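Local coordinates for manganese lipoxygenase (Gaeumannomyces graminis, PDB 5FX8), which uses a catalytic manganese ion to oxygenate linoleic and alpha-linolenic acids to their 11S- and 13R-hydroperoxides, at residues 196-208 against 237-250. Numbering follows the deposited sequence.
Sequences KKLTATTLEALHK and LFYLDARSNQFLPL
Thr199 lays its methyl CG2 over one face of the Tyr239 ring, a CH-pi contact 3.8 Å from CG2 to the ring centroid and 21° off the normal. Thr199 OG1 bonds to Val195 O, one turn back, and accepts from Thr201 N, closing an ST turn where the helix ends. Beside the ring, Leu250 CD1 sits among Thr199 CG2, Leu203 CD2 and Leu206 CD1; Leu206 and Leu250 meet tip to tip, 4.0 Å between their CD1 atoms. Leu212, on the neighbouring strand 212-216, touches Leu206, Tyr239 and Leu250 on this buried side. Helices 192-199 and 203-208 thus pack on a beta hairpin, strands 235-241 and 246-253 of an antiparallel sheet, whose turn carries a G1 bulge at Asn245 and Gln246 facing Asp241. Toward the turn the contact becomes polar and water-bridged, with Arg243 and Ala200 exposed. Arg243, bent at chi3 (-60°), reaches the helix end, and its NH2 donates to Leu198 O at 3.0 Å, well off straight at 139°. Asp241 forms a salt bridge with it, OD1 accepting from Arg243 NE at 2.9 Å through the syn lone pair. One water joins Leu198 O to Tyr239 OH; another donates to both Thr199 O and Asp241 OD1.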
loop_
_atom_site.group_PDB
_atom_site.type_symbol
_atom_site.label_atom_id
_atom_site.label_comp_id
_atom_site.label_asym_id
_atom_site.label_seq_id
_atom_site.Cartn_x
_atom_site.Cartn_y
_atom_site.Cartn_z
ATOM N N LYS A 196 -37.852 4.857 -19.127
ATOM C CA LYS A 196 -38.001 4.705 -20.568
ATOM C C LYS A 196 -37.166 5.730 -21.319
ATOM O O LYS A 196 -36.497 5.388 -22.302
ATOM C CB LYS A 196 -39.467 4.815 -20.959
ATOM C CG LYS A 196 -39.739 4.784 -22.442
ATOM C CD LYS A 196 -39.577 3.394 -22.991
ATOM C CE LYS A 196 -40.576 2.465 -22.379
ATOM N NZ LYS A 196 -40.438 1.166 -23.051
ATOM N N LYS A 197 -37.172 6.989 -20.869
ATOM C CA LYS A 197 -36.360 7.975 -21.582
ATOM C C LYS A 197 -34.864 7.746 -21.390
ATOM O O LYS A 197 -34.076 8.189 -22.224
ATOM C CB LYS A 197 -36.728 9.403 -21.163
ATOM C CG LYS A 197 -38.128 9.802 -21.545
ATOM C CD LYS A 197 -38.294 11.296 -21.717
ATOM C CE LYS A 197 -37.746 12.043 -20.544
ATOM N NZ LYS A 197 -37.329 13.409 -20.964
ATOM N N LEU A 198 -34.458 7.054 -20.330
ATOM C CA LEU A 198 -33.045 6.838 -20.059
ATOM C C LEU A 198 -32.505 5.556 -20.693
ATOM O O LEU A 198 -31.382 5.531 -21.192
ATOM C CB LEU A 198 -32.831 6.816 -18.547
ATOM C CG LEU A 198 -31.425 6.607 -18.015
ATOM C CD1 LEU A 198 -30.581 7.795 -18.273
ATOM C CD2 LEU A 198 -31.522 6.387 -16.564
ATOM N N THR A 199 -33.277 4.493 -20.694
ATOM C CA THR A 199 -32.785 3.204 -21.117
ATOM C C THR A 199 -33.443 2.661 -22.369
ATOM O O THR A 199 -32.963 1.655 -22.898
ATOM C CB THR A 199 -32.983 2.174 -20.009
ATOM O OG1 THR A 199 -34.384 1.927 -19.860
ATOM C CG2 THR A 199 -32.418 2.685 -18.732
ATOM N N ALA A 200 -34.522 3.284 -22.839
ATOM C CA ALA A 200 -35.366 2.877 -23.959
ATOM C C ALA A 200 -36.136 1.599 -23.677
ATOM O O ALA A 200 -36.685 1.010 -24.600
ATOM C CB ALA A 200 -34.568 2.721 -25.257
ATOM N N THR A 201 -36.194 1.154 -22.430
ATOM C CA THR A 201 -36.917 -0.064 -22.110
ATOM C C THR A 201 -37.452 0.108 -20.696
ATOM O O THR A 201 -37.596 1.235 -20.218
ATOM C CB THR A 201 -36.013 -1.293 -22.364
ATOM O OG1 THR A 201 -36.673 -2.514 -22.015
ATOM C CG2 THR A 201 -34.679 -1.195 -21.634
ATOM N N THR A 202 -37.799 -0.980 -20.029
ATOM C CA THR A 202 -38.364 -0.885 -18.688
ATOM C C THR A 202 -37.498 -1.611 -17.674
ATOM O O THR A 202 -36.697 -2.478 -18.020
ATOM C CB THR A 202 -39.757 -1.485 -18.616
ATOM O OG1 THR A 202 -39.643 -2.906 -18.723
ATOM C CG2 THR A 202 -40.590 -0.972 -19.741
ATOM N N LEU A 203 -37.704 -1.266 -16.403
ATOM C CA LEU A 203 -37.065 -2.007 -15.323
ATOM C C LEU A 203 -37.461 -3.475 -15.341
ATOM O O LEU A 203 -36.636 -4.344 -15.063
ATOM C CB LEU A 203 -37.419 -1.403 -13.968
ATOM C CG LEU A 203 -36.680 -0.169 -13.487
ATOM C CD1 LEU A 203 -37.043 0.002 -12.072
ATOM C CD2 LEU A 203 -35.204 -0.306 -13.603
ATOM N N GLU A 204 -38.722 -3.778 -15.636
ATOM C CA GLU A 204 -39.127 -5.174 -15.715
ATOM C C GLU A 204 -38.355 -5.894 -16.810
ATOM O O GLU A 204 -37.799 -6.971 -16.584
ATOM C CB GLU A 204 -40.627 -5.263 -15.944
ATOM C CG GLU A 204 -41.461 -4.799 -14.739
ATOM C CD GLU A 204 -41.435 -3.262 -14.447
ATOM O OE1 GLU A 204 -41.293 -2.431 -15.378
ATOM O OE2 GLU A 204 -41.577 -2.881 -13.254
ATOM N N ALA A 205 -38.286 -5.303 -18.003
ATOM C CA ALA A 205 -37.601 -5.977 -19.097
ATOM C C ALA A 205 -36.105 -6.044 -18.850
ATOM O O ALA A 205 -35.472 -7.062 -19.144
ATOM C CB ALA A 205 -37.885 -5.286 -20.425
ATOM N N LEU A 206 -35.519 -4.980 -18.302
ATOM C CA LEU A 206 -34.100 -5.038 -17.992
ATOM C C LEU A 206 -33.820 -6.107 -16.957
ATOM O O LEU A 206 -32.818 -6.818 -17.046
ATOM C CB LEU A 206 -33.607 -3.688 -17.509
ATOM C CG LEU A 206 -33.467 -2.644 -18.597
ATOM C CD1 LEU A 206 -33.223 -1.295 -17.965
ATOM C CD2 LEU A 206 -32.340 -3.013 -19.501
ATOM N N HIS A 207 -34.714 -6.254 -15.985
ATOM C CA HIS A 207 -34.564 -7.284 -14.966
ATOM C C HIS A 207 -34.702 -8.684 -15.569
ATOM O O HIS A 207 -33.883 -9.571 -15.305
ATOM C CB HIS A 207 -35.591 -7.031 -13.862
ATOM C CG HIS A 207 -35.482 -7.952 -12.685
ATOM N ND1 HIS A 207 -36.431 -7.990 -11.691
ATOM C CD2 HIS A 207 -34.551 -8.865 -12.344
ATOM C CE1 HIS A 207 -36.094 -8.896 -10.797
ATOM N NE2 HIS A 207 -34.955 -9.437 -11.168
ATOM N N LYS A 208 -35.723 -8.899 -16.392
ATOM C CA LYS A 208 -35.952 -10.220 -16.951
ATOM C C LYS A 208 -34.834 -10.595 -17.902
ATOM O O LYS A 208 -34.529 -11.779 -18.075
ATOM C CB LYS A 208 -37.309 -10.247 -17.655
ATOM C CG LYS A 208 -37.968 -11.605 -17.761
ATOM C CD LYS A 208 -37.762 -12.226 -19.139
ATOM C CE LYS A 208 -38.514 -13.562 -19.309
ATOM N NZ LYS A 208 -38.241 -14.226 -20.620
ATOM N N LEU A 237 -28.175 1.402 -8.908
ATOM C CA LEU A 237 -28.678 0.498 -9.924
ATOM C C LEU A 237 -27.968 0.802 -11.231
ATOM O O LEU A 237 -27.903 1.960 -11.656
ATOM C CB LEU A 237 -30.175 0.662 -10.086
ATOM C CG LEU A 237 -30.990 -0.475 -10.654
ATOM C CD1 LEU A 237 -30.765 -1.716 -9.861
ATOM C CD2 LEU A 237 -32.426 -0.048 -10.540
ATOM N N PHE A 238 -27.409 -0.235 -11.847
ATOM C CA PHE A 238 -26.679 -0.099 -13.090
ATOM C C PHE A 238 -27.265 -1.048 -14.119
ATOM O O PHE A 238 -27.933 -2.018 -13.778
ATOM C CB PHE A 238 -25.218 -0.370 -12.877
ATOM C CG PHE A 238 -24.602 0.482 -11.835
ATOM C CD1 PHE A 238 -24.715 0.164 -10.498
ATOM C CD2 PHE A 238 -23.875 1.591 -12.193
ATOM C CE1 PHE A 238 -24.133 0.947 -9.555
ATOM C CE2 PHE A 238 -23.295 2.375 -11.257
ATOM C CZ PHE A 238 -23.419 2.063 -9.937
ATOM N N TYR A 239 -27.043 -0.758 -15.393
ATOM C CA TYR A 239 -27.575 -1.637 -16.418
ATOM C C TYR A 239 -26.623 -1.739 -17.592
ATOM O O TYR A 239 -25.796 -0.868 -17.831
ATOM C CB TYR A 239 -28.958 -1.196 -16.914
ATOM C CG TYR A 239 -28.982 -0.106 -17.951
ATOM C CD1 TYR A 239 -28.587 1.162 -17.636
ATOM C CD2 TYR A 239 -29.467 -0.343 -19.218
ATOM C CE1 TYR A 239 -28.639 2.173 -18.554
ATOM C CE2 TYR A 239 -29.523 0.662 -20.160
ATOM C CZ TYR A 239 -29.103 1.922 -19.814
ATOM O OH TYR A 239 -29.138 2.958 -20.692
ATOM N N LEU A 240 -26.736 -2.835 -18.319
ATOM C CA LEU A 240 -26.010 -3.018 -19.562
ATOM C C LEU A 240 -26.914 -2.584 -20.714
ATOM O O LEU A 240 -27.988 -3.154 -20.908
ATOM C CB LEU A 240 -25.569 -4.474 -19.693
ATOM C CG LEU A 240 -24.625 -4.812 -20.840
ATOM C CD1 LEU A 240 -23.457 -3.854 -20.897
ATOM C CD2 LEU A 240 -24.134 -6.221 -20.656
ATOM N N ASP A 241 -26.497 -1.561 -21.457
ATOM C CA ASP A 241 -27.326 -0.971 -22.501
ATOM C C ASP A 241 -27.094 -1.671 -23.824
ATOM O O ASP A 241 -25.983 -1.639 -24.362
ATOM C CB ASP A 241 -27.039 0.519 -22.674
ATOM C CG ASP A 241 -28.031 1.215 -23.612
ATOM O OD1 ASP A 241 -29.166 0.745 -23.818
ATOM O OD2 ASP A 241 -27.663 2.264 -24.128
ATOM N N ALA A 242 -28.162 -2.251 -24.369
ATOM C CA ALA A 242 -28.077 -2.848 -25.693
ATOM C C ALA A 242 -27.808 -1.814 -26.778
ATOM O O ALA A 242 -27.228 -2.154 -27.809
ATOM C CB ALA A 242 -29.354 -3.616 -26.009
ATOM N N ARG A 243 -28.213 -0.559 -26.590
ATOM C CA ARG A 243 -28.047 0.384 -27.687
ATOM C C ARG A 243 -26.590 0.715 -27.928
ATOM O O ARG A 243 -26.199 0.963 -29.072
ATOM C CB ARG A 243 -28.816 1.664 -27.427
ATOM C CG ARG A 243 -30.284 1.452 -27.303
ATOM C CD ARG A 243 -30.944 2.655 -26.720
ATOM N NE ARG A 243 -30.397 2.900 -25.410
ATOM C CZ ARG A 243 -30.618 3.985 -24.697
ATOM N NH1 ARG A 243 -31.385 4.939 -25.178
ATOM N NH2 ARG A 243 -30.072 4.095 -23.497
ATOM N N SER A 244 -25.779 0.734 -26.871
ATOM C CA SER A 244 -24.386 1.131 -26.960
ATOM C C SER A 244 -23.408 0.061 -26.511
ATOM O O SER A 244 -22.201 0.261 -26.663
ATOM C CB SER A 244 -24.138 2.395 -26.132
ATOM O OG SER A 244 -24.629 2.231 -24.826
ATOM N N ASN A 245 -23.885 -1.046 -25.953
ATOM C CA ASN A 245 -23.024 -2.077 -25.383
ATOM C C ASN A 245 -22.118 -1.488 -24.302
ATOM O O ASN A 245 -20.891 -1.595 -24.338
ATOM C CB ASN A 245 -22.211 -2.758 -26.478
ATOM C CG ASN A 245 -21.717 -4.111 -26.073
ATOM O OD1 ASN A 245 -22.292 -4.769 -25.193
ATOM N ND2 ASN A 245 -20.656 -4.561 -26.732
ATOM N N GLN A 246 -22.745 -0.847 -23.334
ATOM C CA GLN A 246 -21.998 -0.211 -22.273
ATOM C C GLN A 246 -22.695 -0.405 -20.935
ATOM O O GLN A 246 -23.923 -0.363 -20.854
ATOM C CB GLN A 246 -21.810 1.261 -22.573
ATOM C CG GLN A 246 -20.740 1.539 -23.594
ATOM C CD GLN A 246 -20.520 3.011 -23.720
ATOM O OE1 GLN A 246 -21.451 3.785 -23.520
ATOM N NE2 GLN A 246 -19.288 3.415 -24.031
ATOM N N PHE A 247 -21.890 -0.652 -19.903
ATOM C CA PHE A 247 -22.349 -0.739 -18.522
ATOM C C PHE A 247 -22.534 0.679 -17.981
ATOM O O PHE A 247 -21.594 1.475 -17.989
ATOM C CB PHE A 247 -21.323 -1.533 -17.717
ATOM C CG PHE A 247 -21.686 -1.743 -16.304
ATOM C CD1 PHE A 247 -22.575 -2.713 -15.949
ATOM C CD2 PHE A 247 -21.123 -0.979 -15.317
ATOM C CE1 PHE A 247 -22.907 -2.897 -14.651
ATOM C CE2 PHE A 247 -21.463 -1.183 -14.028
ATOM C CZ PHE A 247 -22.357 -2.144 -13.704
ATOM N N LEU A 248 -23.730 1.009 -17.520
ATOM C CA LEU A 248 -24.079 2.403 -17.291
ATOM C C LEU A 248 -24.842 2.607 -15.988
ATOM O O LEU A 248 -25.469 1.682 -15.464
ATOM C CB LEU A 248 -24.916 2.938 -18.468
ATOM C CG LEU A 248 -24.234 3.258 -19.790
ATOM C CD1 LEU A 248 -25.275 3.752 -20.730
ATOM C CD2 LEU A 248 -23.209 4.320 -19.620
ATOM N N PRO A 249 -24.818 3.818 -15.446
ATOM C CA PRO A 249 -25.639 4.116 -14.275
ATOM C C PRO A 249 -27.096 4.310 -14.642
ATOM O O PRO A 249 -27.436 4.863 -15.689
ATOM C CB PRO A 249 -25.036 5.426 -13.750
ATOM C CG PRO A 249 -24.509 6.090 -14.922
ATOM C CD PRO A 249 -24.020 4.991 -15.855
ATOM N N LEU A 250 -27.966 3.835 -13.756
ATOM C CA LEU A 250 -29.399 4.013 -13.936
ATOM C C LEU A 250 -29.991 4.895 -12.843
ATOM O O LEU A 250 -30.481 5.980 -13.145
ATOM C CB LEU A 250 -30.094 2.644 -14.004
ATOM C CG LEU A 250 -31.450 2.626 -14.711
ATOM C CD1 LEU A 250 -31.822 1.253 -15.233
ATOM C CD2 LEU A 250 -32.531 3.109 -13.806
HETATM O O HOH W 1 -31.225 7.780 -23.913
HETATM O O HOH W 2 -28.557 5.483 -20.354
HETATM O O HOH W 3 -31.454 -0.488 -23.187
#